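Local coordinates for protein uronate dehydrogenase (Agrobacterium tumefaciens, PDB 3RFX) that catalyses the NAD-dependent oxidation of uronic acids such as glucuronate and galacturonate, probably giving aldarolactones, at residues A33-L38 / Q49-D54; L146-F151 / L198-V203; L176-S181 / A211-N216. The protein carries 1 engineered substitution. All blocks are in the same frame, centred on the assembly; numbering follows the deposited sequence.

Contact 1: residues A33-L38 / Q49-D54; sequences ADLSPL and QCDLAD. With NAD (nicotinamide-adenine-dinucleotide), chain D.
Gln49 prolongs the pairing of two parallel strands with its side chain: its NE2 donates to Leu35 O at 3.0 Å, just past the point where the backbone bridge of Asp34 with Gln49 ends. CG lies anti to the backbone N (chi1 -175°) and the chain stays extended, which carries the amide alongside the 33-38 backbone to the carbonyl. In the bridge itself Cys50 N donates to Asp34 O at 3.1 Å, and Gln49 CA adds a CA-H...O contact to the same oxygen.

The carboxylate of Asp34 grips both adenosine ribose hydroxyls of NAD, OD1 taking O3B at 2.7 Å and OD2 taking O2B. Such a fork is characteristic of NAD-binding Rossmann folds. Ser36 N, in an Asx turn, and Ala12 N also hold this carboxylate. On the adenine, N1A accepts from Leu52 N at 2.8 Å. The amino group N6A donates to Asp51 OD1. Leu35 CB lies 3.4 Å from C2A of NAD, and Leu35 CD1 packs on Asp51 CB.

The contact joins the C-terminal ends of strands 30-34 and 45-49; Cys50 and Leu52 pack on helix 55-62, and Asp54 caps that helix through Ala57 N.

Contact 2: residues L146-F151 / L198-V203; sequences LARMYF and LGCPVV
The Phe151 ring lies with one face over the Gly199-Cys200 peptide: Cys200 N stands above the ring centre and Gly199 C is offset toward the rim. Arg148 NH2 meets this ring at its edge, in plane. Seen from the arginine, the ring edge is directed at a guanidinium face, with Phe151 CD2 3.7 Å above the centre of the group, an edge-to-face arrangement of the two flat groups. In the guanidinium plane, NH1 donates to a water at 3.0 Å, and that water donates in turn to Cys200 O at 2.7 Å, the one polar link found between the segments. NH2 also forms a salt bridge with Asp152, which helps hold the group beside the phenyl; Arg131 of the second subunit brings a like charge close to it.

Apolar contact centres on Cys200. With SG anti to the backbone N (chi1 -167°), the sulfur is set against the helix backbone, 3.8 Å from Arg148 CA and 4.1 Å from Ala147 CB, while Cys200 CB packs 3.8 Å from Phe151 CG. Gly199 CA sits 3.7 Å from Phe151 CE1; at its backbone angles (phi 84°) a beta carbon would press on the carbonyl oxygen of Leu198, which explains the glycine.

The arrangement is that of a Rossmann-type layer, in which helix 135-154 covers the approach to strand 202-205 at the edge of the parallel sheet. Ala147 and Cys200 both touch Leu160 of the adjoining strand 158-163, so both side chains lie between the helix and the sheet. Elsewhere on the helix, Tyr150 faces helix 80-100, and Leu146 and Met149 pack on the second subunit.

Contact 3: residues L176-S181 / A211-N216; sequences LSTWFS and AGWWDN
Ser177 and Ala211 share the direct hydrogen bond of this buried contact: Ser177 OG donates to Ala211 O at 2.7 Å, approaching from above the carbonyl plane (47° out of it). The hydroxyl reaches that carbonyl because OG lies anti to the serine's own carbonyl carbon (chi1 -58°). Trp213 NE1 is also near OG, but at a poor angle for a hydrogen bond.

Water makes the remaining polar links. One molecule donates to Leu176 O at 2.8 Å and accepts from Ala211 N. Another does the same between Ser177 O and Trp213 N, and it rests over a face of the Trp214 indole, 3.2 Å above the plane and toward the rim of the ring. Ser177 O has a second partner in Asn209 ND2.

The aromatic contacts fall on the two indoles. Ser177 CB makes a CH-pi contact with the five-membered ring of Trp213, 3.6 Å from its centroid and 26° off the normal. Further along the same indole, the CG2 methyl of Thr178 comes within 3.4 Å of Trp213 CZ3, meeting the ring obliquely, and the same methyl comes within 4.2 Å of Trp214 CH2, again obliquely. Polar ends point elsewhere: Thr178 OG1 bonds to Ser165 OG, and Trp214 NE1 to Gln254 OE1. Phe221 of the third subunit packs on Trp213.

The loop after strand 202-205 thus docks onto helix 175-178 away from the cofactor, the Thr178 side chain being about 13 Å from NAD, without a direct backbone-to-backbone bond. One hydroxyl and two waters serve five facing peptide atoms, while Trp213 covers the Ser177 methylene and both indoles border the Thr178 methyl.

How the contacts relate
Along the chain from the N terminus, contact 1 comes first, closing the short excursion between strands 30-34 and 45-49 before either of the others opens. The later two cross: 146-151 opens contact 2, 176-181 opens contact 3, then 198-203 closes the former and 211-216 the latter. Contacts 1 and 2 reach the same parallel sheet at the outermost strands within this chain, 45-49 and 202-205, with centres 25 Å apart. Contact 3 ties helix 175-178 to the loop that follows strand 202-205, on the opposite side of the chain's centre from contact 1. It touches contact 2 where Asn216 OD1, bonded to Trp204 N, comes within 3.9 Å of Val203 C.

Contact 1: residues A33-L38 / Q49-D54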
loop_
_atom_site.group_PDB
_atom_site.type_symbol
_atom_site.label_atom_id
_atom_site.label_comp_id
_atom_site.label_asym_id
_atom_site.label_seq_id
_atom_site.Cartn_x
_atom_site.Cartn_y
_atom_site.Cartn_z
ATOM N N ALA A 33 9.937 42.504 1.177
ATOM C CA ALA A 33 9.241 42.967 -0.015
ATOM C C ALA A 33 7.735 42.785 0.108
ATOM O O ALA A 33 7.262 41.876 0.791
ATOM C CB ALA A 33 9.765 42.246 -1.264
ATOM N N ASP A 34 6.988 43.663 -0.554
ATOM C CA ASP A 34 5.539 43.543 -0.634
ATOM C C ASP A 34 5.029 44.508 -1.691
ATOM O O ASP A 34 5.725 45.457 -2.056
ATOM C CB ASP A 34 4.888 43.842 0.721
ATOM C CG ASP A 34 3.508 43.198 0.866
ATOM O OD1 ASP A 34 3.379 42.295 1.710
ATOM O OD2 ASP A 34 2.564 43.582 0.141
ATOM N N LEU A 35 3.832 44.243 -2.203
ATOM C CA LEU A 35 3.161 45.170 -3.104
ATOM C C LEU A 35 2.737 46.405 -2.303
ATOM O O LEU A 35 2.730 47.527 -2.817
ATOM C CB LEU A 35 1.936 44.502 -3.727
ATOM C CG LEU A 35 1.061 45.346 -4.661
ATOM C CD1 LEU A 35 1.821 45.737 -5.918
ATOM C CD2 LEU A 35 -0.215 44.605 -5.025
ATOM N N SER A 36 2.400 46.179 -1.036
ATOM C CA SER A 36 1.963 47.241 -0.128
ATOM C C SER A 36 3.141 47.961 0.513
ATOM O O SER A 36 4.226 47.400 0.638
ATOM C CB SER A 36 1.079 46.658 0.976
ATOM O OG SER A 36 -0.073 46.040 0.434
ATOM N N PRO A 37 2.923 49.216 0.937
ATOM C CA PRO A 37 3.952 49.975 1.651
ATOM C C PRO A 37 4.441 49.231 2.885
ATOM O O PRO A 37 3.646 48.631 3.607
ATOM C CB PRO A 37 3.209 51.249 2.077
ATOM C CG PRO A 37 2.126 51.404 1.061
ATOM C CD PRO A 37 1.705 50.011 0.698
ATOM N N LEU A 38 5.745 49.287 3.127
ATOM C CA LEU A 38 6.349 48.655 4.286
ATOM C C LEU A 38 6.809 49.713 5.270
ATOM O O LEU A 38 7.218 50.797 4.866
ATOM C CB LEU A 38 7.565 47.833 3.853
ATOM C CG LEU A 38 7.296 46.476 3.206
ATOM C CD1 LEU A 38 8.567 45.948 2.530
ATOM C CD2 LEU A 38 6.789 45.503 4.270
ATOM N N GLN A 49 9.451 47.619 -2.650
ATOM C CA GLN A 49 8.052 47.606 -3.045
ATOM C C GLN A 49 7.932 47.158 -4.488
ATOM O O GLN A 49 8.461 47.804 -5.391
ATOM C CB GLN A 49 7.406 48.988 -2.864
ATOM C CG GLN A 49 5.901 49.003 -3.138
ATOM C CD GLN A 49 5.219 50.299 -2.708
ATOM O OE1 GLN A 49 5.875 51.260 -2.301
ATOM N NE2 GLN A 49 3.892 50.326 -2.797
ATOM N N CYS A 50 7.246 46.043 -4.712
ATOM C CA CYS A 50 7.002 45.606 -6.080
ATOM C C CYS A 50 5.878 44.588 -6.211
ATOM O O CYS A 50 5.557 43.860 -5.272
ATOM C CB CYS A 50 8.288 45.079 -6.731
ATOM S SG CYS A 50 8.723 43.367 -6.346
ATOM N N ASP A 51 5.287 44.567 -7.395
ATOM C CA ASP A 51 4.256 43.615 -7.752
ATOM C C ASP A 51 4.931 42.329 -8.241
ATOM O O ASP A 51 5.821 42.381 -9.089
ATOM C CB ASP A 51 3.407 44.214 -8.870
ATOM C CG ASP A 51 2.141 43.429 -9.139
ATOM O OD1 ASP A 51 2.062 42.246 -8.741
ATOM O OD2 ASP A 51 1.219 44.005 -9.758
ATOM N N LEU A 52 4.520 41.185 -7.697
ATOM C CA LEU A 52 5.052 39.890 -8.141
ATOM C C LEU A 52 4.792 39.641 -9.622
ATOM O O LEU A 52 5.468 38.822 -10.257
ATOM C CB LEU A 52 4.462 38.750 -7.302
ATOM C CG LEU A 52 4.965 38.741 -5.856
ATOM C CD1 LEU A 52 4.076 37.888 -4.929
ATOM C CD2 LEU A 52 6.412 38.269 -5.796
ATOM N N ALA A 53 3.810 40.346 -10.178
ATOM C CA ALA A 53 3.451 40.162 -11.575
ATOM C C ALA A 53 4.413 40.905 -12.507
ATOM O O ALA A 53 4.338 40.765 -13.719
ATOM C CB ALA A 53 2.013 40.612 -11.820
ATOM N N ASP A 54 5.297 41.703 -11.919
ATOM C CA ASP A 54 6.245 42.532 -12.664
ATOM C C ASP A 54 7.604 41.833 -12.703
ATOM O O ASP A 54 8.354 41.889 -11.737
ATOM C CB ASP A 54 6.370 43.901 -11.982
ATOM C CG ASP A 54 7.309 44.858 -12.722
ATOM O OD1 ASP A 54 8.194 44.399 -13.474
ATOM O OD2 ASP A 54 7.163 46.083 -12.539
HETATM P PA NAD D . -1.694 38.047 3.877
HETATM O O1A NAD D . -3.013 38.046 2.768
HETATM O O2A NAD D . -2.012 38.488 5.482
HETATM O O5B NAD D . -0.120 38.407 3.262
HETATM C C5B NAD D . -0.022 38.441 1.883
HETATM C C4B NAD D . 0.877 39.548 1.327
HETATM O O4B NAD D . 1.231 39.354 -0.034
HETATM C C3B NAD D . 0.307 40.889 1.480
HETATM O O3B NAD D . 0.855 41.732 2.430
HETATM C C2B NAD D . -0.002 41.344 0.115
HETATM O O2B NAD D . -0.026 42.746 -0.120
HETATM C C1B NAD D . 0.971 40.571 -0.705
HETATM N N9A NAD D . 0.629 40.413 -2.092
HETATM C C8A NAD D . -0.617 40.022 -2.629
HETATM N N7A NAD D . -0.515 40.105 -3.999
HETATM C C5A NAD D . 0.779 40.575 -4.311
HETATM C C6A NAD D . 1.411 40.842 -5.538
HETATM N N6A NAD D . 0.697 40.663 -6.755
HETATM N N1A NAD D . 2.718 41.297 -5.542
HETATM C C2A NAD D . 3.410 41.492 -4.365
HETATM N N3A NAD D . 2.774 41.214 -3.110
HETATM C C4A NAD D . 1.477 40.767 -3.121
HETATM O O3 NAD D . -1.469 36.507 3.949
HETATM P PN NAD D . -0.925 35.712 5.217
HETATM O O1N NAD D . 0.108 36.529 5.972
HETATM O O2N NAD D . -2.062 35.344 6.163
HETATM O O5D NAD D . -0.239 34.391 4.683
#

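Contact 2: residues L146-F151 / L198-V203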
loop_
_atom_site.group_PDB
_atom_site.type_symbol
_atom_site.label_atom_id
_atom_site.label_comp_id
_atom_site.label_asym_id
_atom_site.label_seq_id
_atom_site.Cartn_x
_atom_site.Cartn_y
_atom_site.Cartn_z
ATOM N N LEU A 146 4.774 23.857 -10.335
ATOM C CA LEU A 146 5.849 24.647 -10.940
ATOM C C LEU A 146 7.162 24.433 -10.192
ATOM O O LEU A 146 8.208 24.209 -10.814
ATOM C CB LEU A 146 5.494 26.138 -10.955
ATOM C CG LEU A 146 6.453 27.014 -11.784
ATOM C CD1 LEU A 146 6.098 26.911 -13.239
ATOM C CD2 LEU A 146 6.406 28.464 -11.324
ATOM N N ALA A 147 7.119 24.490 -8.864
ATOM C CA ALA A 147 8.330 24.261 -8.072
ATOM C C ALA A 147 8.912 22.873 -8.344
ATOM O O ALA A 147 10.137 22.704 -8.429
ATOM C CB ALA A 147 8.060 24.437 -6.573
ATOM N N ARG A 148 8.042 21.873 -8.460
ATOM C CA ARG A 148 8.520 20.512 -8.719
ATOM C C ARG A 148 9.234 20.446 -10.066
ATOM O O ARG A 148 10.280 19.815 -10.188
ATOM C CB ARG A 148 7.368 19.496 -8.681
ATOM C CG ARG A 148 7.812 18.043 -8.954
ATOM C CD ARG A 148 8.654 17.474 -7.805
ATOM N NE ARG A 148 9.645 16.508 -8.279
ATOM C CZ ARG A 148 10.275 15.628 -7.506
ATOM N NH1 ARG A 148 10.002 15.550 -6.207
ATOM N NH2 ARG A 148 11.178 14.810 -8.039
ATOM N N MET A 149 8.664 21.104 -11.075
ATOM C CA MET A 149 9.264 21.118 -12.409
ATOM C C MET A 149 10.649 21.787 -12.398
ATOM O O MET A 149 11.605 21.254 -12.981
ATOM C CB MET A 149 8.319 21.779 -13.427
ATOM C CG MET A 149 8.800 21.719 -14.884
ATOM S SD MET A 149 9.893 23.117 -15.266
ATOM C CE MET A 149 8.691 24.450 -15.391
ATOM N N TYR A 150 10.770 22.935 -11.728
ATOM C CA TYR A 150 12.080 23.583 -11.615
ATOM C C TYR A 150 13.066 22.734 -10.821
ATOM O O TYR A 150 14.276 22.779 -11.070
ATOM C CB TYR A 150 11.991 24.991 -11.015
ATOM C CG TYR A 150 11.584 26.056 -12.019
ATOM C CD1 TYR A 150 12.503 26.999 -12.479
ATOM C CD2 TYR A 150 10.282 26.109 -12.514
ATOM C CE1 TYR A 150 12.132 27.980 -13.405
ATOM C CE2 TYR A 150 9.903 27.076 -13.433
ATOM C CZ TYR A 150 10.835 28.011 -13.876
ATOM O OH TYR A 150 10.443 28.970 -14.786
ATOM N N PHE A 151 12.567 21.955 -9.870
ATOM C CA PHE A 151 13.458 21.039 -9.163
ATOM C C PHE A 151 13.988 19.924 -10.068
ATOM O O PHE A 151 15.196 19.677 -10.105
ATOM C CB PHE A 151 12.805 20.415 -7.930
ATOM C CG PHE A 151 13.632 19.317 -7.326
ATOM C CD1 PHE A 151 14.833 19.606 -6.699
ATOM C CD2 PHE A 151 13.226 17.991 -7.415
ATOM C CE1 PHE A 151 15.614 18.592 -6.166
ATOM C CE2 PHE A 151 14.000 16.972 -6.875
ATOM C CZ PHE A 151 15.196 17.277 -6.249
ATOM N N LEU A 198 17.766 19.154 0.413
ATOM C CA LEU A 198 16.343 19.347 0.723
ATOM C C LEU A 198 15.448 18.625 -0.270
ATOM O O LEU A 198 14.549 17.878 0.122
ATOM C CB LEU A 198 15.975 20.840 0.734
ATOM C CG LEU A 198 14.481 21.077 1.007
ATOM C CD1 LEU A 198 14.211 20.796 2.467
ATOM C CD2 LEU A 198 14.059 22.496 0.650
ATOM N N GLY A 199 15.689 18.859 -1.555
ATOM C CA GLY A 199 14.814 18.357 -2.602
ATOM C C GLY A 199 13.641 19.300 -2.810
ATOM O O GLY A 199 13.799 20.520 -2.702
ATOM N N CYS A 200 12.466 18.747 -3.105
ATOM C CA CYS A 200 11.253 19.556 -3.247
ATOM C C CYS A 200 10.103 18.922 -2.450
ATOM O O CYS A 200 9.075 18.566 -3.018
ATOM C CB CYS A 200 10.863 19.672 -4.724
ATOM S SG CYS A 200 9.590 20.937 -5.115
ATOM N N PRO A 201 10.281 18.774 -1.134
ATOM C CA PRO A 201 9.302 18.016 -0.345
ATOM C C PRO A 201 8.013 18.789 -0.019
ATOM O O PRO A 201 8.054 20.001 0.173
ATOM C CB PRO A 201 10.060 17.744 0.948
ATOM C CG PRO A 201 10.939 18.951 1.106
ATOM C CD PRO A 201 11.407 19.247 -0.308
ATOM N N VAL A 202 6.892 18.074 0.037
ATOM C CA VAL A 202 5.672 18.579 0.657
ATOM C C VAL A 202 5.844 18.514 2.168
ATOM O O VAL A 202 6.237 17.485 2.719
ATOM C CB VAL A 202 4.442 17.732 0.252
ATOM C CG1 VAL A 202 3.215 18.125 1.082
ATOM C CG2 VAL A 202 4.162 17.865 -1.247
ATOM N N VAL A 203 5.558 19.622 2.840
ATOM C CA VAL A 203 5.637 19.691 4.293
ATOM C C VAL A 203 4.269 20.109 4.809
ATOM O O VAL A 203 3.724 21.116 4.364
ATOM C CB VAL A 203 6.653 20.756 4.740
ATOM C CG1 VAL A 203 6.726 20.823 6.261
ATOM C CG2 VAL A 203 8.045 20.483 4.116
HETATM O O HOH W 1 7.823 16.729 -4.570
#

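Contact 3: residues L176-S181 / A211-N216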
loop_
_atom_site.group_PDB
_atom_site.type_symbol
_atom_site.label_atom_id
_atom_site.label_comp_id
_atom_site.label_asym_id
_atom_site.label_seq_id
_atom_site.Cartn_x
_atom_site.Cartn_y
_atom_site.Cartn_z
ATOM N N LEU A 176 -7.777 23.240 16.444
ATOM C CA LEU A 176 -7.231 22.208 17.326
ATOM C C LEU A 176 -6.472 21.177 16.488
ATOM O O LEU A 176 -5.654 20.426 17.017
ATOM C CB LEU A 176 -8.341 21.512 18.115
ATOM C CG LEU A 176 -9.046 22.436 19.106
ATOM C CD1 LEU A 176 -10.214 21.711 19.786
ATOM C CD2 LEU A 176 -8.041 22.944 20.151
ATOM N N SER A 177 -6.768 21.139 15.192
ATOM C CA SER A 177 -6.066 20.244 14.275
ATOM C C SER A 177 -5.075 20.996 13.395
ATOM O O SER A 177 -3.998 20.475 13.111
ATOM C CB SER A 177 -7.053 19.467 13.387
ATOM O OG SER A 177 -7.968 18.712 14.179
ATOM N N THR A 178 -5.438 22.204 12.955
ATOM C CA THR A 178 -4.661 22.902 11.922
ATOM C C THR A 178 -3.638 23.921 12.427
ATOM O O THR A 178 -2.838 24.432 11.636
ATOM C CB THR A 178 -5.572 23.636 10.912
ATOM O OG1 THR A 178 -6.319 24.645 11.597
ATOM C CG2 THR A 178 -6.537 22.670 10.219
ATOM N N TRP A 179 -3.662 24.223 13.721
ATOM C CA TRP A 179 -2.794 25.264 14.272
ATOM C C TRP A 179 -1.335 25.004 13.949
ATOM O O TRP A 179 -0.839 23.893 14.118
ATOM C CB TRP A 179 -2.946 25.358 15.789
ATOM C CG TRP A 179 -2.226 26.537 16.409
ATOM C CD1 TRP A 179 -2.253 27.834 15.980
ATOM C CD2 TRP A 179 -1.401 26.518 17.578
ATOM N NE1 TRP A 179 -1.487 28.624 16.810
ATOM C CE2 TRP A 179 -0.953 27.837 17.798
ATOM C CE3 TRP A 179 -0.995 25.510 18.464
ATOM C CZ2 TRP A 179 -0.127 28.176 18.867
ATOM C CZ3 TRP A 179 -0.172 25.845 19.521
ATOM C CH2 TRP A 179 0.254 27.170 19.715
ATOM N N PHE A 180 -0.663 26.056 13.492
ATOM C CA PHE A 180 0.776 26.035 13.219
ATOM C C PHE A 180 1.341 27.228 13.978
ATOM O O PHE A 180 1.148 28.368 13.559
ATOM C CB PHE A 180 0.999 26.230 11.724
ATOM C CG PHE A 180 2.402 25.888 11.247
ATOM C CD1 PHE A 180 3.260 25.117 12.025
ATOM C CD2 PHE A 180 2.828 26.311 9.998
ATOM C CE1 PHE A 180 4.543 24.792 11.560
ATOM C CE2 PHE A 180 4.099 25.985 9.523
ATOM C CZ PHE A 180 4.949 25.227 10.301
ATOM N N SER A 181 2.008 26.981 15.098
ATOM C CA SER A 181 2.473 28.087 15.941
ATOM C C SER A 181 3.579 28.892 15.253
ATOM O O SER A 181 4.272 28.385 14.372
ATOM C CB SER A 181 2.984 27.577 17.285
ATOM O OG SER A 181 4.222 26.887 17.121
ATOM N N ALA A 211 -4.770 16.398 17.797
ATOM C CA ALA A 211 -5.815 16.180 16.791
ATOM C C ALA A 211 -5.402 16.443 15.342
ATOM O O ALA A 211 -6.262 16.619 14.476
ATOM C CB ALA A 211 -7.079 16.990 17.142
ATOM N N GLY A 212 -4.097 16.468 15.064
ATOM C CA GLY A 212 -3.613 16.690 13.708
ATOM C C GLY A 212 -4.117 15.655 12.709
ATOM O O GLY A 212 -4.340 14.484 13.072
ATOM N N TRP A 213 -4.294 16.085 11.456
ATOM C CA TRP A 213 -4.802 15.242 10.380
ATOM C C TRP A 213 -3.698 14.742 9.444
ATOM O O TRP A 213 -3.975 13.950 8.548
ATOM C CB TRP A 213 -5.773 16.032 9.488
ATOM C CG TRP A 213 -6.932 16.678 10.209
ATOM C CD1 TRP A 213 -7.610 16.194 11.284
ATOM C CD2 TRP A 213 -7.551 17.923 9.861
ATOM N NE1 TRP A 213 -8.628 17.076 11.639
ATOM C CE2 TRP A 213 -8.598 18.145 10.780
ATOM C CE3 TRP A 213 -7.311 18.875 8.862
ATOM C CZ2 TRP A 213 -9.408 19.279 10.724
ATOM C CZ3 TRP A 213 -8.112 20.008 8.814
ATOM C CH2 TRP A 213 -9.148 20.196 9.734
ATOM N N TRP A 214 -2.471 15.233 9.631
ATOM C CA TRP A 214 -1.438 15.138 8.587
ATOM C C TRP A 214 -0.173 14.408 9.036
ATOM O O TRP A 214 0.268 14.554 10.162
ATOM C CB TRP A 214 -1.056 16.541 8.080
ATOM C CG TRP A 214 -2.235 17.336 7.587
ATOM C CD1 TRP A 214 -3.312 16.862 6.876
ATOM C CD2 TRP A 214 -2.450 18.739 7.753
ATOM N NE1 TRP A 214 -4.184 17.890 6.605
ATOM C CE2 TRP A 214 -3.680 19.051 7.132
ATOM C CE3 TRP A 214 -1.727 19.765 8.375
ATOM C CZ2 TRP A 214 -4.202 20.343 7.120
ATOM C CZ3 TRP A 214 -2.248 21.050 8.362
ATOM C CH2 TRP A 214 -3.470 21.328 7.732
ATOM N N ASP A 215 0.414 13.646 8.121
ATOM C CA ASP A 215 1.531 12.761 8.448
ATOM C C ASP A 215 2.815 13.293 7.805
ATOM O O ASP A 215 2.951 13.233 6.599
ATOM C CB ASP A 215 1.226 11.356 7.912
ATOM C CG ASP A 215 2.392 10.379 8.095
ATOM O OD1 ASP A 215 3.364 10.698 8.814
ATOM O OD2 ASP A 215 2.322 9.281 7.512
ATOM N N ASN A 216 3.725 13.827 8.616
ATOM C CA ASN A 216 5.005 14.347 8.127
ATOM C C ASN A 216 6.143 13.344 8.301
ATOM O O ASN A 216 7.311 13.725 8.270
ATOM C CB ASN A 216 5.389 15.617 8.894
ATOM C CG ASN A 216 4.907 16.890 8.221
ATOM O OD1 ASN A 216 4.847 16.980 6.995
ATOM N ND2 ASN A 216 4.589 17.899 9.031
HETATM O O HOH W 2 -5.068 18.898 19.271
HETATM O O HOH W 3 -3.759 18.878 10.813
#